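Local atomic coordinates of uncharacterized HTH-type transcriptional regulator HI_0893 (Haemophilus influenzae, PDB entry 3QKX), a protein that probably binds DNA at regulatory sites through an N-terminal helix-turn-helix domain, acting as a TetR-family transcriptional regulator. Residues F14-D18 and L56-R62. Residues are numbered along the deposited sequence; the frame is centred on the assembly and turned at random.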
loop_
_atom_site.group_PDB
_atom_site.type_symbol
_atom_site.label_atom_id
_atom_site.label_comp_id
_atom_site.label_asym_id
_atom_site.label_seq_id
_atom_site.Cartn_x
_atom_site.Cartn_y
_atom_site.Cartn_z
ATOM N N PHE A 14 18.268 -2.130 15.357
ATOM C CA PHE A 14 17.264 -1.797 14.346
ATOM C C PHE A 14 16.757 -3.056 13.630
ATOM O O PHE A 14 15.559 -3.227 13.453
ATOM C CB PHE A 14 17.804 -0.787 13.318
ATOM C CG PHE A 14 18.068 0.603 13.870
ATOM C CD1 PHE A 14 17.192 1.220 14.762
ATOM C CD2 PHE A 14 19.172 1.318 13.430
ATOM C CE1 PHE A 14 17.451 2.490 15.239
ATOM C CE2 PHE A 14 19.435 2.603 13.902
ATOM C CZ PHE A 14 18.574 3.192 14.798
ATOM N N SER A 15 17.687 -3.925 13.243
ATOM C CA SER A 15 17.373 -5.243 12.704
ATOM C C SER A 15 16.382 -6.005 13.585
ATOM O O SER A 15 15.454 -6.619 13.093
ATOM C CB SER A 15 18.667 -6.056 12.558
ATOM O OG SER A 15 18.402 -7.437 12.343
ATOM N N ALA A 16 16.619 -5.973 14.891
ATOM C CA ALA A 16 15.741 -6.620 15.853
ATOM C C ALA A 16 14.405 -5.912 15.968
ATOM O O ALA A 16 13.419 -6.542 16.250
ATOM C CB ALA A 16 16.440 -6.696 17.254
ATOM N N THR A 17 14.384 -4.599 15.790
ATOM C CA THR A 17 13.137 -3.840 15.800
ATOM C C THR A 17 12.204 -4.322 14.687
ATOM O O THR A 17 11.025 -4.566 14.924
ATOM C CB THR A 17 13.375 -2.321 15.648
ATOM O OG1 THR A 17 13.975 -1.801 16.833
ATOM C CG2 THR A 17 12.044 -1.581 15.382
ATOM N N ASP A 18 12.754 -4.463 13.485
ATOM C CA ASP A 18 12.035 -5.055 12.368
ATOM C C ASP A 18 11.366 -6.378 12.738
ATOM O O ASP A 18 10.155 -6.532 12.565
ATOM C CB ASP A 18 12.983 -5.296 11.197
ATOM C CG ASP A 18 12.987 -4.170 10.207
ATOM O OD1 ASP A 18 11.900 -3.700 9.801
ATOM O OD2 ASP A 18 14.089 -3.804 9.772
ATOM N N LEU A 56 12.244 4.659 17.877
ATOM C CA LEU A 56 11.447 4.563 16.651
ATOM C C LEU A 56 11.662 5.745 15.673
ATOM O O LEU A 56 11.538 5.561 14.467
ATOM C CB LEU A 56 9.965 4.398 16.986
ATOM C CG LEU A 56 9.543 3.136 17.766
ATOM C CD1 LEU A 56 8.013 3.100 17.880
ATOM C CD2 LEU A 56 10.046 1.852 17.147
ATOM N N GLU A 57 12.018 6.928 16.193
ATOM C CA GLU A 57 12.436 8.062 15.345
ATOM C C GLU A 57 13.658 7.714 14.507
ATOM O O GLU A 57 13.625 7.828 13.282
ATOM C CB GLU A 57 12.746 9.325 16.176
ATOM C CG GLU A 57 11.524 10.032 16.780
ATOM C CD GLU A 57 11.701 11.551 16.917
ATOM O OE1 GLU A 57 11.756 12.250 15.878
ATOM O OE2 GLU A 57 11.752 12.046 18.065
ATOM N N GLN A 58 14.734 7.299 15.171
ATOM C CA GLN A 58 15.987 6.948 14.480
ATOM C C GLN A 58 15.795 5.752 13.539
ATOM O O GLN A 58 16.386 5.716 12.453
ATOM C CB GLN A 58 17.118 6.670 15.483
ATOM C CG GLN A 58 17.655 7.930 16.181
ATOM C CD GLN A 58 18.829 7.640 17.136
ATOM O OE1 GLN A 58 19.715 6.824 16.835
ATOM N NE2 GLN A 58 18.837 8.318 18.290
ATOM N N PHE A 59 14.960 4.796 13.955
ATOM C CA PHE A 59 14.607 3.654 13.131
ATOM C C PHE A 59 13.958 4.093 11.824
ATOM O O PHE A 59 14.325 3.601 10.759
ATOM C CB PHE A 59 13.661 2.740 13.904
ATOM C CG PHE A 59 13.164 1.551 13.116
ATOM C CD1 PHE A 59 13.968 0.438 12.926
ATOM C CD2 PHE A 59 11.885 1.533 12.602
ATOM C CE1 PHE A 59 13.502 -0.677 12.236
ATOM C CE2 PHE A 59 11.417 0.430 11.897
ATOM C CZ PHE A 59 12.233 -0.680 11.721
ATOM N N ALA A 60 12.998 5.015 11.919
ATOM C CA ALA A 60 12.382 5.636 10.739
ATOM C C ALA A 60 13.437 6.150 9.779
ATOM O O ALA A 60 13.424 5.795 8.605
ATOM C CB ALA A 60 11.458 6.776 11.149
ATOM N N HIS A 61 14.370 6.951 10.294
ATOM C CA HIS A 61 15.459 7.518 9.479
ATOM C C HIS A 61 16.294 6.443 8.814
ATOM O O HIS A 61 16.690 6.579 7.660
ATOM C CB HIS A 61 16.372 8.420 10.324
ATOM C CG HIS A 61 15.864 9.816 10.473
ATOM N ND1 HIS A 61 15.869 10.720 9.432
ATOM C CD2 HIS A 61 15.338 10.469 11.536
ATOM C CE1 HIS A 61 15.367 11.871 9.847
ATOM N NE2 HIS A 61 15.042 11.748 11.123
ATOM N N ARG A 62 16.561 5.380 9.559
ATOM C CA ARG A 62 17.298 4.227 9.056
ATOM C C ARG A 62 16.509 3.529 7.975
ATOM O O ARG A 62 17.094 3.043 7.013
ATOM C CB ARG A 62 17.648 3.278 10.222
ATOM C CG ARG A 62 18.159 1.883 9.851
ATOM C CD ARG A 62 17.056 0.863 9.939
ATOM N NE ARG A 62 17.546 -0.509 9.922
ATOM C CZ ARG A 62 16.759 -1.578 9.888
ATOM N NH1 ARG A 62 15.431 -1.453 9.832
ATOM N NH2 ARG A 62 17.297 -2.789 9.894
#
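In both Phe59 and Arg62 CG lies opposite the backbone N, which carries the two side chains from helix 52-72 over to helix 6-23, while Phe14 (chi1 -68°) sends its ring back alongside them, toward the backbone of helix 52-72. The two helices run almost at right angles here, 93° between the short segments. The Phe14 and Phe59 side chains pass one another head to tail, and CD1 of Phe14 lies 3.8 Å from CD1 of Phe59, at the edge of the latter ring. Over the centre of one Phe59 face sits the methyl of Thr17, a CH-pi contact with CG2 3.6 Å from the ring centroid. The far end of Phe14 finishes against the helix itself, its CZ 3.8 Å from CB of Gln58.

Arg62 covers Phe14 along its length: CB lies over one ring face, and the chain, bent at chi2, carries the guanidinium on until CB of Phe14 rests above one of its faces, 3.4 Å from NE. Beyond that, NH1 of Arg62 donates to OD2 of Asp18 at 2.7 Å in a nearly straight bond (171°), in the plane of the guanidinium but from above that of the carboxylate. NH2 adds a weak bond to the same oxygen. Glu11 takes NH2 in a second salt bridge, and Tyr109 hydrogen-bonds OD1 of Asp18, tying this corner of the TetR-type helix-turn-helix domain, which probably binds DNA, to helix 100-109. Buried Asp18 thus has its charge met by Arg62, and the arginine, shared between two carboxylates, would be expected to stay protonated beside the aromatic packing that joins the domain's first helix to helix 52-72.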